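Local coordinates for protein dihydrodipicolinate synthase (Rhodopseudomonas palustris, PDB 3DZ1) that belongs to the DapA family of barrel lyases and probably catalyses 4-hydroxy-tetrahydrodipicolinate synthesis, a step on the way to lysine, at residues A16-H21 and P56-A61; G24-V29 and E64-R69; D32-F37 and Y267-R272; V79-S84 and R92-L97; Y142-S147 and C198-L203. All blocks are in the same frame, centred on the assembly; numbering follows the deposited sequence.

Contact 1. Residues A16-H21 and P56-A61; sequences APTPFH and PKLDAA
Leu58 and Phe20 carry this contact, with Thr18 as the third partner. One methyl of the leucine, CD2, sits at the edge of the phenyl ring and close to the ring plane, 3.5 Å from Phe20 CZ and equally near CE1 of the same ring. The ring therefore offers its C-H rim and not its face, and the two side chains slant across one another. Both have CG anti to the carbonyl carbon (chi1 -64° for Phe20, -54° for Leu58), a choice that sends each toward the other segment. The ring has a polar neighbour too: Thr18 O lies 3.3 Å above one face, offset toward the rim, and that oxygen is hydrogen-bonded to Lys266.

The other methyl of Leu58, CD1, reaches toward Thr18, stopping 4.3 Å from Thr18 OG1. This hydroxyl is bonded to Gly53 O, so a buried polar atom is already paid for and can tolerate a hydrocarbon beside it. A branched leucine suits the place because its two methyls serve two different neighbours, and phenylalanine supplies a rigid ring long enough to help bridge the 10.8 Å between Phe20 CA and Leu58 CA.

The loop after the first barrel strand, 11-15, is thereby packed against the turn leading into helix 60-73, where Asp59 caps the helix start through Glu62 N. With no hydrogen bond crossing between 16-21 and 56-61, van der Waals packing and the exclusion of water probably account for their direct cohesion.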
# COMPACT_ATOMS: atom_id res chain seq x y z
N ALA A 16 -13.31 15.35 -19.93
CA ALA A 16 -14.69 15.66 -19.63
C ALA A 16 -15.33 14.93 -18.46
O ALA A 16 -15.25 13.70 -18.35
CB ALA A 16 -15.55 15.45 -20.87
N PRO A 17 -15.99 15.68 -17.57
CA PRO A 17 -16.64 15.03 -16.44
C PRO A 17 -17.96 14.51 -17.03
O PRO A 17 -18.32 14.89 -18.14
CB PRO A 17 -16.88 16.18 -15.47
CG PRO A 17 -17.14 17.33 -16.40
CD PRO A 17 -16.06 17.14 -17.44
N THR A 18 -18.65 13.62 -16.33
CA THR A 18 -19.92 13.13 -16.83
C THR A 18 -20.97 13.99 -16.13
O THR A 18 -21.10 13.94 -14.91
CB THR A 18 -20.14 11.64 -16.48
OG1 THR A 18 -19.19 10.85 -17.20
CG2 THR A 18 -21.55 11.19 -16.86
N PRO A 19 -21.71 14.81 -16.89
CA PRO A 19 -22.75 15.69 -16.34
C PRO A 19 -23.94 14.94 -15.77
O PRO A 19 -24.53 14.11 -16.45
CB PRO A 19 -23.16 16.55 -17.54
CG PRO A 19 -21.97 16.50 -18.44
CD PRO A 19 -21.54 15.06 -18.33
N PHE A 20 -24.28 15.24 -14.52
CA PHE A 20 -25.42 14.61 -13.85
C PHE A 20 -26.37 15.67 -13.30
O PHE A 20 -25.97 16.80 -13.03
CB PHE A 20 -24.98 13.77 -12.64
CG PHE A 20 -24.12 12.60 -12.97
CD1 PHE A 20 -24.60 11.57 -13.78
CD2 PHE A 20 -22.85 12.49 -12.42
CE1 PHE A 20 -23.81 10.45 -14.04
CE2 PHE A 20 -22.06 11.37 -12.68
CZ PHE A 20 -22.54 10.35 -13.48
N HIS A 21 -27.63 15.29 -13.15
CA HIS A 21 -28.61 16.18 -12.55
C HIS A 21 -28.57 15.73 -11.09
O HIS A 21 -27.87 14.78 -10.75
CB HIS A 21 -29.99 15.98 -13.16
CG HIS A 21 -30.12 16.54 -14.54
ND1 HIS A 21 -29.91 17.88 -14.82
CD2 HIS A 21 -30.45 15.96 -15.72
CE1 HIS A 21 -30.11 18.09 -16.12
NE2 HIS A 21 -30.44 16.94 -16.68
N PRO A 56 -16.81 4.65 -12.82
CA PRO A 56 -17.09 3.57 -11.86
C PRO A 56 -18.49 3.67 -11.25
O PRO A 56 -19.00 2.70 -10.70
CB PRO A 56 -15.99 3.74 -10.83
CG PRO A 56 -14.85 4.26 -11.64
CD PRO A 56 -15.53 5.30 -12.51
N LYS A 57 -19.10 4.85 -11.36
CA LYS A 57 -20.43 5.11 -10.80
C LYS A 57 -21.57 4.91 -11.80
O LYS A 57 -22.73 5.13 -11.48
CB LYS A 57 -20.51 6.54 -10.25
CG LYS A 57 -19.41 6.90 -9.27
CD LYS A 57 -19.56 8.33 -8.79
CE LYS A 57 -18.43 8.75 -7.88
NZ LYS A 57 -18.53 10.18 -7.48
N LEU A 58 -21.22 4.49 -13.01
CA LEU A 58 -22.20 4.26 -14.07
C LEU A 58 -22.30 2.76 -14.34
O LEU A 58 -21.37 2.01 -14.04
CB LEU A 58 -21.75 4.96 -15.36
CG LEU A 58 -21.42 6.45 -15.30
CD1 LEU A 58 -20.77 6.87 -16.61
CD2 LEU A 58 -22.69 7.26 -15.05
N ASP A 59 -23.42 2.31 -14.90
CA ASP A 59 -23.55 0.90 -15.24
C ASP A 59 -23.07 0.77 -16.69
O ASP A 59 -22.91 1.78 -17.39
CB ASP A 59 -24.99 0.41 -15.09
CG ASP A 59 -25.94 1.05 -16.08
OD1 ASP A 59 -25.66 1.01 -17.29
OD2 ASP A 59 -26.99 1.58 -15.64
N ALA A 60 -22.82 -0.45 -17.14
CA ALA A 60 -22.33 -0.69 -18.50
C ALA A 60 -23.06 0.10 -19.59
O ALA A 60 -22.43 0.78 -20.40
CB ALA A 60 -22.38 -2.18 -18.81
N ALA A 61 -24.39 0.01 -19.61
CA ALA A 61 -25.19 0.70 -20.61
C ALA A 61 -25.02 2.22 -20.58
O ALA A 61 -24.99 2.88 -21.62
CB ALA A 61 -26.66 0.34 -20.44

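Contact 2. Residues G24-V29 and E64-R69; sequences GKIDDV and EAVATR
Ile26 and Asp28, at the entry to helix 28-40, face Val66 and Arg69, one turn apart on helix 60-73, with CA atoms 7.9 Å apart for Ile26 and Val66 and 7.5 Å for Asp28 and Arg69. In the apolar half, the end of the isoleucine meets one branch of the valine at a slant: Ile26 CD1 lies 3.5 Å from Val66 CG2. The beta-branched valine keeps this methyl fixed on the helix surface, while isoleucine adds the reach that the loop needs.

The polar half is a stack. Asp28 CB rests over the centre of the Arg69 guanidinium, 3.6 Å above its plane, and the carboxylate plane is turned only 21° from it. Arg69 comes to lie this way because its chain bends at chi2 (87°). No N-H points at the carboxylate: the Asp28 OD1 to Arg69 NE pair is a long salt bridge of 4.0 Å, with the oxygen well out of the guanidinium plane. The stronger partner of the arginine is Asp32, one turn further along helix 28-40, which receives NH2. Replacing Arg69 with a methionine would probably leave Asp32 without its mate and Asp28 without a flat group to rest on.

One cation thus answers two carboxylates differently, by a directed bond to Asp32 and by charge and stacking alone to Asp28, which probably eases the repulsion between the two acids.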
# COMPACT_ATOMS: atom_id res chain seq x y z
N GLY A 24 -29.13 12.19 -10.10
CA GLY A 24 -28.08 11.29 -10.55
C GLY A 24 -28.19 10.83 -11.99
O GLY A 24 -27.34 10.08 -12.47
N LYS A 25 -29.23 11.27 -12.69
CA LYS A 25 -29.40 10.88 -14.09
C LYS A 25 -28.47 11.69 -14.97
O LYS A 25 -28.20 12.87 -14.72
CB LYS A 25 -30.84 11.08 -14.55
CG LYS A 25 -31.22 12.52 -14.75
CD LYS A 25 -32.70 12.68 -14.98
CE LYS A 25 -33.05 14.15 -15.00
NZ LYS A 25 -34.49 14.38 -15.16
N ILE A 26 -27.98 11.04 -16.02
CA ILE A 26 -27.07 11.67 -16.97
C ILE A 26 -27.73 12.87 -17.64
O ILE A 26 -28.87 12.80 -18.11
CB ILE A 26 -26.63 10.65 -18.03
CG1 ILE A 26 -25.98 9.44 -17.34
CG2 ILE A 26 -25.66 11.30 -19.01
CD1 ILE A 26 -25.72 8.27 -18.26
N ASP A 27 -27.00 13.99 -17.68
CA ASP A 27 -27.50 15.22 -18.28
C ASP A 27 -26.92 15.36 -19.69
O ASP A 27 -25.84 15.91 -19.86
CB ASP A 27 -27.07 16.41 -17.40
CG ASP A 27 -27.47 17.75 -17.99
OD1 ASP A 27 -28.05 17.80 -19.09
OD2 ASP A 27 -27.18 18.78 -17.33
N ASP A 28 -27.64 14.85 -20.68
CA ASP A 28 -27.20 14.88 -22.08
C ASP A 28 -27.07 16.27 -22.69
O ASP A 28 -26.22 16.50 -23.55
CB ASP A 28 -28.12 14.03 -22.95
CG ASP A 28 -27.96 12.55 -22.68
OD1 ASP A 28 -26.81 12.05 -22.76
OD2 ASP A 28 -28.97 11.88 -22.40
N VAL A 29 -27.93 17.19 -22.26
CA VAL A 29 -27.90 18.55 -22.77
C VAL A 29 -26.54 19.17 -22.43
O VAL A 29 -25.94 19.85 -23.26
CB VAL A 29 -29.01 19.40 -22.13
CG1 VAL A 29 -28.98 20.81 -22.68
CG2 VAL A 29 -30.37 18.76 -22.39
N GLU A 64 -21.57 3.34 -22.02
CA GLU A 64 -21.58 3.27 -23.48
C GLU A 64 -22.34 4.46 -24.07
O GLU A 64 -21.91 5.04 -25.07
CB GLU A 64 -22.20 1.95 -23.93
CG GLU A 64 -21.29 0.75 -23.68
CD GLU A 64 -22.01 -0.58 -23.79
OE1 GLU A 64 -22.94 -0.70 -24.62
OE2 GLU A 64 -21.64 -1.53 -23.06
N ALA A 65 -23.47 4.82 -23.46
CA ALA A 65 -24.28 5.93 -23.94
C ALA A 65 -23.52 7.26 -23.80
O ALA A 65 -23.51 8.07 -24.72
CB ALA A 65 -25.59 6.00 -23.17
N VAL A 66 -22.89 7.46 -22.65
CA VAL A 66 -22.14 8.69 -22.42
C VAL A 66 -21.00 8.82 -23.44
O VAL A 66 -20.88 9.85 -24.11
CB VAL A 66 -21.55 8.72 -21.00
CG1 VAL A 66 -20.69 9.96 -20.81
CG2 VAL A 66 -22.68 8.69 -19.97
N ALA A 67 -20.19 7.78 -23.55
CA ALA A 67 -19.08 7.79 -24.48
C ALA A 67 -19.59 8.09 -25.89
O ALA A 67 -18.99 8.88 -26.61
CB ALA A 67 -18.36 6.45 -24.46
N THR A 68 -20.69 7.45 -26.26
CA THR A 68 -21.28 7.64 -27.59
C THR A 68 -21.77 9.07 -27.81
O THR A 68 -21.56 9.65 -28.87
CB THR A 68 -22.45 6.67 -27.84
OG1 THR A 68 -21.99 5.32 -27.73
CG2 THR A 68 -23.03 6.87 -29.23
N ARG A 69 -22.44 9.63 -26.80
CA ARG A 69 -22.95 10.99 -26.90
C ARG A 69 -21.81 11.95 -27.23
O ARG A 69 -21.94 12.80 -28.11
CB ARG A 69 -23.61 11.41 -25.58
CG ARG A 69 -24.33 12.75 -25.64
CD ARG A 69 -25.76 12.58 -26.11
NE ARG A 69 -26.45 13.85 -26.26
CZ ARG A 69 -27.76 13.96 -26.50
NH1 ARG A 69 -28.51 12.87 -26.60
NH2 ARG A 69 -28.31 15.15 -26.64

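Contact 3. Residues D32-F37 and Y267-R272; sequences DRLTDF and YVLKKR
The Arg272 guanidinium presents one face to Phe37, whose CZ atom lies over it, while the phenyl ring stands almost perpendicular, the two planes 84° apart. Phe37 CZ is 3.7 Å from Arg272 NH1 and 3.7 Å from Arg272 NH2, so the tip of the ring bears on both terminal nitrogens. Seen from the ring, the approach of NH1 is oblique. The phenylalanine reaches across because its CG is anti to the backbone N (chi1 173°), and the arginine folds toward it through a bend at chi3 (70°).

The cation's hydrogen bonds are made elsewhere: NH1 donates to Cys221 O and NH2 pairs with Asp224, at the start of helix 223-234. These partners hold the guanidinium by its N-H groups while Phe37 CZ lies against its face, the part of an arginine that tolerates hydrocarbon. A leucine at Arg272 would probably leave Asp224 without its counter-charge and Cys221 O without this donor, and would remove the flat surface against which Phe37 packs.

Nearby, CD2 of Leu34 lies 4.5 Å from CD2 of Leu269. This is a light apolar touch, suited to leucine because both methyls lie far from the backbones, whose CA atoms at Leu34 and Leu269 are 8.8 Å apart.

Helix 28-40 follows the first barrel strand, and helix 260-271 belongs to the helical C-terminal region that follows the last one. The contact therefore joins the first barrel helix to that region, as in the DapA family, where a TIM barrel is followed by a helical extension.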
# COMPACT_ATOMS: atom_id res chain seq x y z
N ASP A 32 -23.55 17.88 -24.53
CA ASP A 32 -23.43 18.58 -25.80
C ASP A 32 -22.85 19.98 -25.59
O ASP A 32 -22.01 20.44 -26.36
CB ASP A 32 -24.79 18.70 -26.50
CG ASP A 32 -25.46 17.36 -26.75
OD1 ASP A 32 -24.75 16.38 -27.05
OD2 ASP A 32 -26.70 17.30 -26.66
N ARG A 33 -23.32 20.65 -24.55
CA ARG A 33 -22.86 22.00 -24.23
C ARG A 33 -21.36 22.00 -23.92
O ARG A 33 -20.62 22.88 -24.38
CB ARG A 33 -23.65 22.53 -23.04
CG ARG A 33 -23.41 23.98 -22.70
CD ARG A 33 -24.24 24.35 -21.48
NE ARG A 33 -25.66 24.12 -21.72
CZ ARG A 33 -26.49 23.56 -20.84
NH1 ARG A 33 -26.05 23.17 -19.65
NH2 ARG A 33 -27.77 23.41 -21.15
N LEU A 34 -20.91 21.02 -23.14
CA LEU A 34 -19.50 20.90 -22.81
C LEU A 34 -18.68 20.65 -24.07
O LEU A 34 -17.65 21.28 -24.29
CB LEU A 34 -19.27 19.73 -21.84
CG LEU A 34 -19.42 20.00 -20.34
CD1 LEU A 34 -19.25 18.70 -19.57
CD2 LEU A 34 -18.38 21.02 -19.91
N THR A 35 -19.16 19.73 -24.90
CA THR A 35 -18.47 19.38 -26.13
C THR A 35 -18.32 20.59 -27.06
O THR A 35 -17.24 20.82 -27.61
CB THR A 35 -19.20 18.26 -26.89
OG1 THR A 35 -19.31 17.11 -26.05
CG2 THR A 35 -18.43 17.89 -28.16
N ASP A 36 -19.40 21.34 -27.23
CA ASP A 36 -19.37 22.52 -28.10
C ASP A 36 -18.37 23.53 -27.56
O ASP A 36 -17.66 24.19 -28.32
CB ASP A 36 -20.75 23.18 -28.17
CG ASP A 36 -21.78 22.31 -28.85
OD1 ASP A 36 -21.39 21.42 -29.64
OD2 ASP A 36 -22.99 22.51 -28.60
N PHE A 37 -18.34 23.64 -26.24
CA PHE A 37 -17.43 24.55 -25.55
C PHE A 37 -15.97 24.19 -25.87
O PHE A 37 -15.19 25.04 -26.31
CB PHE A 37 -17.66 24.47 -24.04
CG PHE A 37 -16.65 25.25 -23.24
CD1 PHE A 37 -16.64 26.64 -23.28
CD2 PHE A 37 -15.69 24.59 -22.48
CE1 PHE A 37 -15.68 27.36 -22.58
CE2 PHE A 37 -14.73 25.31 -21.77
CZ PHE A 37 -14.72 26.70 -21.82
N TYR A 267 -18.37 22.55 -9.86
CA TYR A 267 -18.89 23.80 -9.31
C TYR A 267 -18.59 24.94 -10.29
O TYR A 267 -19.47 25.73 -10.63
CB TYR A 267 -18.24 24.10 -7.96
CG TYR A 267 -18.53 25.48 -7.43
CD1 TYR A 267 -19.81 25.84 -7.02
CD2 TYR A 267 -17.52 26.45 -7.36
CE1 TYR A 267 -20.09 27.13 -6.55
CE2 TYR A 267 -17.78 27.74 -6.89
CZ TYR A 267 -19.07 28.07 -6.49
OH TYR A 267 -19.33 29.34 -6.04
N VAL A 268 -17.35 25.01 -10.76
CA VAL A 268 -16.96 26.07 -11.69
C VAL A 268 -17.59 25.92 -13.07
O VAL A 268 -18.06 26.91 -13.66
CB VAL A 268 -15.42 26.12 -11.85
CG1 VAL A 268 -15.04 27.18 -12.87
CG2 VAL A 268 -14.77 26.44 -10.50
N LEU A 269 -17.63 24.70 -13.60
CA LEU A 269 -18.21 24.48 -14.92
C LEU A 269 -19.69 24.86 -14.92
O LEU A 269 -20.24 25.27 -15.95
CB LEU A 269 -18.04 23.02 -15.34
CG LEU A 269 -16.60 22.60 -15.63
CD1 LEU A 269 -16.52 21.10 -15.85
CD2 LEU A 269 -16.09 23.35 -16.86
N LYS A 270 -20.34 24.73 -13.76
CA LYS A 270 -21.75 25.09 -13.65
C LYS A 270 -21.84 26.61 -13.64
O LYS A 270 -22.67 27.21 -14.32
CB LYS A 270 -22.35 24.53 -12.35
CG LYS A 270 -23.81 24.92 -12.12
CD LYS A 270 -24.28 24.48 -10.75
CE LYS A 270 -25.66 25.02 -10.44
NZ LYS A 270 -26.02 24.81 -9.00
N LYS A 271 -20.96 27.23 -12.86
CA LYS A 271 -20.90 28.68 -12.75
C LYS A 271 -20.59 29.30 -14.12
O LYS A 271 -21.00 30.43 -14.41
CB LYS A 271 -19.83 29.07 -11.73
CG LYS A 271 -19.67 30.56 -11.51
CD LYS A 271 -18.61 30.85 -10.45
CE LYS A 271 -19.05 30.43 -9.06
NZ LYS A 271 -20.22 31.23 -8.60
N ARG A 272 -19.87 28.56 -14.96
CA ARG A 272 -19.54 29.04 -16.29
C ARG A 272 -20.67 28.79 -17.29
O ARG A 272 -20.56 29.13 -18.47
CB ARG A 272 -18.24 28.39 -16.79
CG ARG A 272 -17.01 28.77 -15.98
CD ARG A 272 -15.73 28.36 -16.69
NE ARG A 272 -15.48 29.18 -17.87
CZ ARG A 272 -14.46 28.99 -18.71
NH1 ARG A 272 -13.60 28.01 -18.51
NH2 ARG A 272 -14.32 29.79 -19.76

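Contact 4. Residues V79-S84 and R92-L97; sequences VIVGVS and RRLARL
Strand 78-82 and helix 88-101 form the first half of a right-handed beta-alpha-beta crossover in the TIM barrel, and the end of the strand packs here against the helix that follows it. Val83, just past the strand, touches two neighbouring helix residues with a single methyl: its CG1 is 3.9 Å from Ala95 CA and 4.1 Å from Leu94 CG. Alanine suits this place because its small side chain lets the valine come down close to the helix backbone, and the CA atoms of Val83 and Ala95 are just 6.2 Å apart.

Leu94 projects from the helix toward the strand, its CG anti to the backbone N (chi1 -173°). One of its methyls, CD2, lies 3.7 Å from Gly82 O, while Val81 CG1 closes on Leu94 CG at 4.4 Å. A beta-branched valine is at ease in the extended backbone of Val81, and at Val83 its compact branch suits the close approach to the helix.

Around this layer Val83 and Ala95 also rest on Val106 of the next strand, 105-108, whereas Val81 leans on Val48 of the preceding strand, 45-48. Leu94 additionally touches Glu64 of helix 60-73, so the helix sits against both its strand and the previous helix of the barrel.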
# COMPACT_ATOMS: atom_id res chain seq x y z
N VAL A 79 -11.88 11.97 -29.98
CA VAL A 79 -12.36 11.59 -28.65
C VAL A 79 -11.72 10.29 -28.17
O VAL A 79 -11.75 9.27 -28.86
CB VAL A 79 -13.90 11.45 -28.62
CG1 VAL A 79 -14.35 10.89 -27.28
CG2 VAL A 79 -14.54 12.80 -28.85
N ILE A 80 -11.14 10.35 -26.98
CA ILE A 80 -10.48 9.19 -26.38
C ILE A 80 -11.34 8.66 -25.25
O ILE A 80 -11.75 9.40 -24.36
CB ILE A 80 -9.10 9.60 -25.83
CG1 ILE A 80 -8.23 10.12 -26.97
CG2 ILE A 80 -8.44 8.42 -25.13
CD1 ILE A 80 -7.01 10.86 -26.50
N VAL A 81 -11.63 7.36 -25.28
CA VAL A 81 -12.46 6.76 -24.25
C VAL A 81 -11.62 5.94 -23.28
O VAL A 81 -10.83 5.08 -23.70
CB VAL A 81 -13.55 5.86 -24.86
CG1 VAL A 81 -14.46 5.31 -23.76
CG2 VAL A 81 -14.37 6.65 -25.88
N GLY A 82 -11.76 6.21 -21.99
CA GLY A 82 -11.02 5.45 -21.00
C GLY A 82 -11.65 4.08 -20.94
O GLY A 82 -12.87 3.97 -20.79
N VAL A 83 -10.85 3.02 -21.08
CA VAL A 83 -11.39 1.67 -21.03
C VAL A 83 -10.79 0.82 -19.92
O VAL A 83 -11.02 -0.38 -19.86
CB VAL A 83 -11.20 0.93 -22.38
CG1 VAL A 83 -11.93 1.66 -23.49
CG2 VAL A 83 -9.72 0.80 -22.70
N SER A 84 -10.02 1.45 -19.03
CA SER A 84 -9.42 0.73 -17.91
C SER A 84 -10.54 -0.02 -17.20
O SER A 84 -11.60 0.53 -16.94
CB SER A 84 -8.74 1.71 -16.95
OG SER A 84 -7.74 2.46 -17.62
N ARG A 92 -12.63 -4.98 -23.61
CA ARG A 92 -12.81 -5.22 -25.03
C ARG A 92 -14.16 -4.70 -25.52
O ARG A 92 -14.24 -4.07 -26.58
CB ARG A 92 -12.70 -6.71 -25.35
CG ARG A 92 -12.87 -7.02 -26.84
CD ARG A 92 -12.81 -8.51 -27.12
NE ARG A 92 -13.13 -8.82 -28.51
CZ ARG A 92 -12.35 -8.53 -29.55
NH1 ARG A 92 -11.18 -7.93 -29.36
NH2 ARG A 92 -12.73 -8.84 -30.78
N ARG A 93 -15.20 -4.96 -24.75
CA ARG A 93 -16.54 -4.51 -25.12
C ARG A 93 -16.59 -3.00 -25.31
O ARG A 93 -16.98 -2.51 -26.37
CB ARG A 93 -17.55 -4.94 -24.06
CG ARG A 93 -18.97 -4.44 -24.31
CD ARG A 93 -19.91 -4.88 -23.20
NE ARG A 93 -20.14 -6.32 -23.21
CZ ARG A 93 -20.93 -6.95 -24.08
NH1 ARG A 93 -21.56 -6.26 -25.03
NH2 ARG A 93 -21.08 -8.27 -24.01
N LEU A 94 -16.17 -2.26 -24.29
CA LEU A 94 -16.20 -0.80 -24.35
C LEU A 94 -15.27 -0.22 -25.41
O LEU A 94 -15.59 0.78 -26.05
CB LEU A 94 -15.87 -0.20 -22.98
CG LEU A 94 -16.01 1.32 -22.85
CD1 LEU A 94 -17.42 1.75 -23.24
CD2 LEU A 94 -15.70 1.74 -21.42
N ALA A 95 -14.12 -0.86 -25.60
CA ALA A 95 -13.15 -0.37 -26.59
C ALA A 95 -13.70 -0.50 -28.01
O ALA A 95 -13.68 0.47 -28.78
CB ALA A 95 -11.85 -1.13 -26.46
N ARG A 96 -14.18 -1.69 -28.36
CA ARG A 96 -14.72 -1.93 -29.70
C ARG A 96 -15.96 -1.08 -29.97
O ARG A 96 -16.13 -0.56 -31.07
CB ARG A 96 -15.07 -3.41 -29.87
CG ARG A 96 -13.87 -4.35 -29.84
CD ARG A 96 -12.87 -4.01 -30.94
NE ARG A 96 -11.95 -5.12 -31.18
CZ ARG A 96 -10.85 -5.02 -31.93
NH1 ARG A 96 -10.53 -3.88 -32.51
NH2 ARG A 96 -10.07 -6.08 -32.10
N LEU A 97 -16.81 -0.95 -28.96
CA LEU A 97 -18.02 -0.16 -29.08
C LEU A 97 -17.67 1.30 -29.36
O LEU A 97 -18.26 1.94 -30.24
CB LEU A 97 -18.83 -0.24 -27.78
CG LEU A 97 -20.14 0.56 -27.74
CD1 LEU A 97 -21.12 -0.15 -26.83
CD2 LEU A 97 -19.88 1.98 -27.26

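Contact 5. Residues Y142-S147 and C198-L203; sequences YPLTLS and CGNGGL
Tyr142 and Asn200 meet at about a right angle, with the ring and amide planes 61° apart. The amide oxygen makes the approach: Asn200 OD1 is 3.7 Å from Tyr142 CE1 and 4.0 Å from Tyr142 OH, arriving obliquely to the ring. No hydrogen bond links the two residues, so the oxygen is packed beside a ring C-H and the phenolic end. Both side chains leave their backbones with CG anti to N (chi1 -168° for Tyr142, -171° for Asn200), which brings their ends closer together than their CA atoms, 7.3 Å apart; tyrosine's length suits that span.

Leu144 completes the trio, crossing the asparagine at roughly a right angle with its CD2 4.0 Å from Asn200 OD1. Its apolar branch can serve two neighbours, since the leucine also packs on Trp173 of a neighbouring subunit, bringing the contact to a subunit interface.

Both segments lie at the C-terminal ends of barrel strands, 137-141 and 195-198, the end at which TIM barrels carry their active sites. The Tyr142 side chain lies about 10 Å from that of Met217, a predicted pyruvate-binding residue. Tyr142 precedes the short helix 143-146 as its N-cap residue, and Thr145 CB sits 4.0 Å above one face of the ring. Asn200 takes positive phi in a glycine-rich turn, where Gly201 and Gly202 accept positive phi readily, and Asn200 N is held by Glu171 OE2.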
# COMPACT_ATOMS: atom_id res chain seq x y z
N TYR A 142 0.13 7.44 -13.97
CA TYR A 142 -0.29 8.31 -12.88
C TYR A 142 -0.10 7.62 -11.53
O TYR A 142 -1.07 7.22 -10.88
CB TYR A 142 -1.76 8.67 -13.11
CG TYR A 142 -2.35 9.77 -12.26
CD1 TYR A 142 -1.54 10.69 -11.59
CD2 TYR A 142 -3.73 9.94 -12.19
CE1 TYR A 142 -2.10 11.75 -10.87
CE2 TYR A 142 -4.30 10.99 -11.48
CZ TYR A 142 -3.48 11.89 -10.83
OH TYR A 142 -4.05 12.94 -10.14
N PRO A 143 1.16 7.48 -11.08
CA PRO A 143 1.52 6.84 -9.82
C PRO A 143 0.77 7.37 -8.60
O PRO A 143 0.37 6.60 -7.72
CB PRO A 143 3.02 7.11 -9.71
CG PRO A 143 3.46 7.18 -11.13
CD PRO A 143 2.36 7.98 -11.78
N LEU A 144 0.60 8.69 -8.53
CA LEU A 144 -0.08 9.31 -7.40
C LEU A 144 -1.39 8.62 -7.01
O LEU A 144 -1.67 8.43 -5.83
CB LEU A 144 -0.36 10.78 -7.69
CG LEU A 144 -1.03 11.51 -6.52
CD1 LEU A 144 -0.04 11.61 -5.38
CD2 LEU A 144 -1.49 12.90 -6.95
N THR A 145 -2.20 8.25 -8.00
CA THR A 145 -3.48 7.63 -7.72
C THR A 145 -3.54 6.14 -8.03
O THR A 145 -4.34 5.41 -7.45
CB THR A 145 -4.61 8.32 -8.51
OG1 THR A 145 -4.42 8.09 -9.91
CG2 THR A 145 -4.61 9.82 -8.24
N LEU A 146 -2.69 5.69 -8.94
CA LEU A 146 -2.68 4.29 -9.35
C LEU A 146 -1.61 3.42 -8.69
O LEU A 146 -1.60 2.20 -8.87
CB LEU A 146 -2.57 4.22 -10.87
CG LEU A 146 -3.63 5.05 -11.60
CD1 LEU A 146 -3.41 4.94 -13.10
CD2 LEU A 146 -5.02 4.56 -11.23
N SER A 147 -0.70 4.05 -7.94
CA SER A 147 0.36 3.34 -7.24
C SER A 147 1.47 2.80 -8.13
O SER A 147 2.64 2.89 -7.79
CB SER A 147 -0.22 2.18 -6.42
OG SER A 147 -1.23 2.64 -5.53
N CYS A 198 0.36 15.90 -21.02
CA CYS A 198 0.51 15.88 -19.58
C CYS A 198 -0.72 16.10 -18.74
O CYS A 198 -1.66 16.80 -19.13
CB CYS A 198 1.59 16.89 -19.19
SG CYS A 198 3.15 16.54 -20.04
N GLY A 199 -0.71 15.48 -17.56
CA GLY A 199 -1.82 15.58 -16.64
C GLY A 199 -1.42 16.02 -15.25
O GLY A 199 -0.77 17.04 -15.07
N ASN A 200 -1.81 15.22 -14.26
CA ASN A 200 -1.56 15.53 -12.85
C ASN A 200 -2.07 16.93 -12.55
O ASN A 200 -1.37 17.75 -11.94
CB ASN A 200 -0.06 15.43 -12.51
CG ASN A 200 0.19 15.53 -11.01
OD1 ASN A 200 -0.64 15.11 -10.21
ND2 ASN A 200 1.34 16.08 -10.63
N GLY A 201 -3.30 17.20 -12.98
CA GLY A 201 -3.94 18.48 -12.74
C GLY A 201 -3.30 19.69 -13.39
O GLY A 201 -3.72 20.82 -13.13
N GLY A 202 -2.29 19.47 -14.23
CA GLY A 202 -1.61 20.56 -14.89
C GLY A 202 -0.65 21.28 -13.96
O GLY A 202 -0.19 22.39 -14.26
N LEU A 203 -0.34 20.65 -12.83
CA LEU A 203 0.54 21.25 -11.83
C LEU A 203 1.91 21.65 -12.37
O LEU A 203 2.50 22.61 -11.89
CB LEU A 203 0.69 20.28 -10.65
CG LEU A 203 1.17 20.85 -9.31
CD1 LEU A 203 0.13 21.81 -8.76
CD2 LEU A 203 1.39 19.70 -8.33

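Contacts 1, 2 and 3 form a connected group around the first barrel strand and helix 28-40. Contacts 1 and 2, with centres about 7 Å apart, share helix 60-73 and touch where Pro19 O probably accepts a hydrogen bond from Asp27 N. The centres of contacts 2 and 3 are about 14 Å apart, and both use helix 28-40; along the chain the segments of these three alternate. Contact 4 comes next in the barrel, its centre about 15 Å from that of contact 2, which it touches where Glu64 packs on Leu94. Contact 5 stands apart, its centre about 26 Å from that of contact 2 and across the chain's centre. Contact 3 spans most of the chain, tying the barrel's beginning to its C-terminal helices.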